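Local structure of aspartate carbamoyltransferase (Leishmania major, 7K46) at residues L32-K37 with I152-G157; A274-A277 with K282-V285. The protein probably catalyses the transfer of the carbamoyl group from carbamoyl phosphate to L-aspartate, an early step of pyrimidine biosynthesis. One frame throughout, in Å; residues are numbered along the deposited sequence.

Interaction 1 (L32-K37 with I152-G157); sequences LALDMK and IHAELG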
loop_
_atom_site.group_PDB
_atom_site.type_symbol
_atom_site.label_atom_id
_atom_site.label_comp_id
_atom_site.label_asym_id
_atom_site.label_seq_id
_atom_site.Cartn_x
_atom_site.Cartn_y
_atom_site.Cartn_z
ATOM N N LEU A 32 1.705 -29.052 3.624
ATOM C CA LEU A 32 2.094 -28.078 2.607
ATOM C C LEU A 32 2.699 -26.835 3.247
ATOM O O LEU A 32 3.708 -26.311 2.764
ATOM C CB LEU A 32 0.883 -27.715 1.734
ATOM C CG LEU A 32 1.056 -26.658 0.627
ATOM C CD1 LEU A 32 2.190 -27.052 -0.305
ATOM C CD2 LEU A 32 -0.256 -26.472 -0.164
ATOM N N ALA A 33 2.110 -26.361 4.350
ATOM C CA ALA A 33 2.662 -25.197 5.036
ATOM C C ALA A 33 4.065 -25.484 5.554
ATOM O O ALA A 33 4.971 -24.652 5.417
ATOM C CB ALA A 33 1.738 -24.771 6.183
ATOM N N LEU A 34 4.272 -26.669 6.129
ATOM C CA LEU A 34 5.598 -27.013 6.634
ATOM C C LEU A 34 6.601 -27.162 5.497
ATOM O O LEU A 34 7.762 -26.760 5.636
ATOM C CB LEU A 34 5.526 -28.297 7.461
ATOM C CG LEU A 34 4.746 -28.179 8.775
ATOM C CD1 LEU A 34 4.692 -29.541 9.497
ATOM C CD2 LEU A 34 5.355 -27.117 9.675
ATOM N N ASP A 35 6.175 -27.743 4.368
ATOM C CA ASP A 35 7.077 -27.879 3.224
ATOM C C ASP A 35 7.481 -26.511 2.685
ATOM O O ASP A 35 8.650 -26.287 2.342
ATOM C CB ASP A 35 6.421 -28.729 2.132
ATOM C CG ASP A 35 6.272 -30.196 2.537
ATOM O OD1 ASP A 35 6.875 -30.605 3.549
ATOM O OD2 ASP A 35 5.555 -30.946 1.842
ATOM N N MET A 36 6.534 -25.574 2.631
ATOM C CA MET A 36 6.866 -24.212 2.231
ATOM C C MET A 36 7.772 -23.535 3.251
ATOM O O MET A 36 8.682 -22.787 2.872
ATOM C CB MET A 36 5.590 -23.396 2.031
ATOM C CG MET A 36 4.831 -23.819 0.799
ATOM S SD MET A 36 3.314 -22.881 0.648
ATOM C CE MET A 36 2.849 -23.337 -1.018
ATOM N N LYS A 37 7.531 -23.771 4.548
ATOM C CA LYS A 37 8.405 -23.202 5.573
ATOM C C LYS A 37 9.852 -23.629 5.354
ATOM O O LYS A 37 10.764 -22.796 5.360
ATOM C CB LYS A 37 7.923 -23.608 6.969
ATOM C CG LYS A 37 8.765 -23.072 8.136
ATOM C CD LYS A 37 8.145 -23.516 9.466
ATOM C CE LYS A 37 8.844 -22.921 10.688
ATOM N NZ LYS A 37 10.264 -23.324 10.783
ATOM N N ILE A 152 0.200 -26.038 17.006
ATOM C CA ILE A 152 0.233 -27.175 17.922
ATOM C C ILE A 152 0.970 -28.338 17.277
ATOM O O ILE A 152 1.892 -28.918 17.863
ATOM C CB ILE A 152 -1.194 -27.574 18.338
ATOM C CG1 ILE A 152 -1.869 -26.434 19.098
ATOM C CG2 ILE A 152 -1.166 -28.837 19.197
ATOM C CD1 ILE A 152 -3.351 -26.647 19.316
ATOM N N HIS A 153 0.591 -28.675 16.043
ATOM C CA HIS A 153 1.193 -29.832 15.379
ATOM C C HIS A 153 2.697 -29.656 15.197
ATOM O O HIS A 153 3.478 -30.592 15.422
ATOM C CB HIS A 153 0.536 -30.066 14.023
ATOM C CG HIS A 153 1.112 -31.232 13.282
ATOM N ND1 HIS A 153 0.587 -32.504 13.374
ATOM C CD2 HIS A 153 2.193 -31.327 12.472
ATOM C CE1 HIS A 153 1.310 -33.328 12.638
ATOM N NE2 HIS A 153 2.292 -32.641 12.081
ATOM N N ALA A 154 3.117 -28.469 14.768
ATOM C CA ALA A 154 4.534 -28.234 14.512
ATOM C C ALA A 154 5.339 -28.191 15.806
ATOM O O ALA A 154 6.480 -28.669 15.852
ATOM C CB ALA A 154 4.707 -26.931 13.735
ATOM N N GLU A 155 4.762 -27.621 16.869
ATOM C CA GLU A 155 5.483 -27.468 18.128
ATOM C C GLU A 155 5.557 -28.779 18.908
ATOM O O GLU A 155 6.603 -29.097 19.488
ATOM C CB GLU A 155 4.824 -26.381 18.985
ATOM C CG GLU A 155 4.956 -24.952 18.432
ATOM C CD GLU A 155 6.355 -24.371 18.618
ATOM O OE1 GLU A 155 6.923 -24.489 19.729
ATOM O OE2 GLU A 155 6.893 -23.798 17.652
ATOM N N LEU A 156 4.465 -29.547 18.946
ATOM C CA LEU A 156 4.424 -30.755 19.767
ATOM C C LEU A 156 4.559 -32.051 18.977
ATOM O O LEU A 156 4.843 -33.094 19.579
ATOM C CB LEU A 156 3.116 -30.808 20.562
ATOM C CG LEU A 156 2.850 -29.623 21.489
ATOM C CD1 LEU A 156 1.489 -29.767 22.171
ATOM C CD2 LEU A 156 3.984 -29.457 22.521
ATOM N N GLY A 157 4.350 -32.025 17.661
ATOM C CA GLY A 157 4.431 -33.205 16.832
ATOM C C GLY A 157 3.092 -33.836 16.501
ATOM O O GLY A 157 3.026 -34.666 15.590
#

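Interaction 2 (A274-A277 with K282-V285); sequences ARLA and KMVV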
loop_
_atom_site.group_PDB
_atom_site.type_symbol
_atom_site.label_atom_id
_atom_site.label_comp_id
_atom_site.label_asym_id
_atom_site.label_seq_id
_atom_site.Cartn_x
_atom_site.Cartn_y
_atom_site.Cartn_z
ATOM N N ALA A 274 5.858 -17.712 37.269
ATOM C CA ALA A 274 5.407 -18.463 38.437
ATOM C C ALA A 274 4.418 -19.551 38.039
ATOM O O ALA A 274 4.475 -20.677 38.552
ATOM C CB ALA A 274 4.785 -17.517 39.465
ATOM N N ARG A 275 3.504 -19.233 37.119
ATOM C CA ARG A 275 2.528 -20.221 36.672
ATOM C C ARG A 275 3.197 -21.373 35.931
ATOM O O ARG A 275 2.802 -22.534 36.084
ATOM C CB ARG A 275 1.483 -19.560 35.775
ATOM C CG ARG A 275 0.334 -20.495 35.388
ATOM C CD ARG A 275 -0.712 -20.521 36.489
ATOM N NE ARG A 275 -1.431 -19.253 36.538
ATOM C CZ ARG A 275 -2.243 -18.893 37.522
ATOM N NH1 ARG A 275 -2.446 -19.672 38.567
ATOM N NH2 ARG A 275 -2.858 -17.715 37.457
ATOM N N LEU A 276 4.205 -21.078 35.116
ATOM C CA LEU A 276 4.846 -22.134 34.339
ATOM C C LEU A 276 5.753 -23.027 35.172
ATOM O O LEU A 276 6.279 -24.007 34.635
ATOM C CB LEU A 276 5.660 -21.535 33.191
ATOM C CG LEU A 276 4.879 -21.048 31.973
ATOM C CD1 LEU A 276 5.848 -20.827 30.814
ATOM C CD2 LEU A 276 3.773 -22.020 31.581
ATOM N N ALA A 277 5.958 -22.713 36.457
ATOM C CA ALA A 277 6.772 -23.576 37.308
ATOM C C ALA A 277 6.189 -24.981 37.400
ATOM O O ALA A 277 6.932 -25.949 37.595
ATOM C CB ALA A 277 6.908 -22.967 38.704
ATOM N N LYS A 282 7.471 -30.463 27.922
ATOM C CA LYS A 282 6.999 -30.474 26.536
ATOM C C LYS A 282 5.563 -29.948 26.505
ATOM O O LYS A 282 4.599 -30.714 26.570
ATOM C CB LYS A 282 7.105 -31.880 25.950
ATOM C CG LYS A 282 6.804 -31.998 24.451
ATOM C CD LYS A 282 6.802 -33.468 24.020
ATOM C CE LYS A 282 6.241 -33.672 22.609
ATOM N NZ LYS A 282 7.039 -32.983 21.573
ATOM N N MET A 283 5.426 -28.627 26.409
ATOM C CA MET A 283 4.126 -27.989 26.218
ATOM C C MET A 283 4.364 -26.638 25.556
ATOM O O MET A 283 5.504 -26.187 25.426
ATOM C CB MET A 283 3.359 -27.862 27.549
ATOM C CG MET A 283 4.061 -27.045 28.642
ATOM S SD MET A 283 3.895 -25.242 28.422
ATOM C CE MET A 283 2.175 -25.002 28.862
ATOM N N VAL A 284 3.279 -25.993 25.115
ATOM C CA VAL A 284 3.389 -24.638 24.589
ATOM C C VAL A 284 2.304 -23.746 25.173
ATOM O O VAL A 284 1.200 -24.194 25.510
ATOM C CB VAL A 284 3.332 -24.579 23.044
ATOM C CG1 VAL A 284 4.569 -25.232 22.432
ATOM C CG2 VAL A 284 2.043 -25.208 22.520
ATOM N N VAL A 285 2.645 -22.463 25.281
ATOM C CA VAL A 285 1.706 -21.391 25.560
ATOM C C VAL A 285 1.414 -20.695 24.238
ATOM O O VAL A 285 2.341 -20.339 23.500
ATOM C CB VAL A 285 2.279 -20.403 26.590
ATOM C CG1 VAL A 285 1.366 -19.197 26.744
ATOM C CG2 VAL A 285 2.510 -21.104 27.943
#

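Interaction 1 (L32-K37 with I152-G157)
Leu34 sets its CG anti to its own carbonyl carbon (chi1 -67°), and its forked end reaches across to His153 and Ala154. His153 holds its CG anti to the backbone N (chi1 180°), which swings the imidazole out toward that fork. The contact is a small helix-helix junction in the carbamoyl phosphate-binding domain, between helix 23-41 and the C-terminal end of helix 142-156. The nearest CA atoms, those of Leu34 and Ala154, are 8.0 Å apart. Leu34 makes the contact with both methyl branches. CD2 rests on the methyl of Ala154, an apolar touch with Leu34 CD2 and Ala154 CB 4.1 Å apart. CD1 comes to the edge of the imidazole, near the ring plane. The contact is small, 88 Å² in all, and lies near the surface. Leu34 also meets Leu150, one turn earlier on the second helix, and Ala154 touches Tyr313 of helix 309-326. Helix 142-156 stops just after the contact, where Gly157 takes a positive phi (99°). One turn on from His153, Gly157 C lies above one face of the imidazole, offset toward its rim. At the ring edge, Leu34 CD1 lies 4.3 Å from His153 CD2.

Interaction 2 (A274-A277 with K282-V285)
Leu276 is the residue of 274-277 that meets the facing segment, where it touches Met283 and Val285. The segment starts at Ala274, on the short, weakly bonded helix 273-276. The O of Ala274 accepts a long bond from the backbone of Ala277, with Ala277 N 3.3 Å from Ala274 O. Arg275 comes next, and its side chain packs on Leu227. Its NE bonds to Leu270 O, and its backbone N to Asp272 OD1. These bonds tie the short helix to the residues just before it. The CB of Leu276 is directed toward 282-285. Its CG is anti to the carbonyl carbon (chi1 -77°), and the branch CD2 makes both contacts. Leu276 CD2 lies 4.0 Å from Val285 CG2, and the two side chains cross at a slant. The same methyl, Leu276 CD2, is 4.3 Å from Met283 CE. Met283 brings its end methyl there by curling, with all three torsions between 60° and 80°. Met283 and Val285 are two apart along an extended chain, so they face the same side and Leu276 meets both. Val284, between them, points away. All three touching residues are buried and apolar.

The contact belongs to the Asp/Orn-binding domain, an alpha/beta unit with a five-stranded parallel sheet. Leu276 also rests on Ile299, and Val285 on Leu295, both in loops. Strand 284-286 is the outermost strand on its side of the sheet within this chain. Val284 bonds through its backbone to Asp236 and Leu238, next to and within the neighbouring strand 237-240. Through Leu276, helix 273-276 packs against Val285 of the edge strand and Met283 just before it, while Met283 also touches Leu238 of strand 237-240.

From the N terminus, interaction 1 comes first. It closes a long loop of 114 residues, which holds the four-stranded parallel sheet of the first domain. The chain then runs on into the second domain, where interaction 2 closes a short loop of four residues. The two loops are in series; they neither nest nor cross. Their centres are about 21 Å apart, yet the segments meet. Leu156 O and Lys282 NZ are 3.0 Å apart, a probable hydrogen bond, and Glu155 CB packs on Val284 CG1 at 3.6 Å. The end of helix 142-156 therefore joins helix 23-41 to the edge strand 284-286 of the second domain.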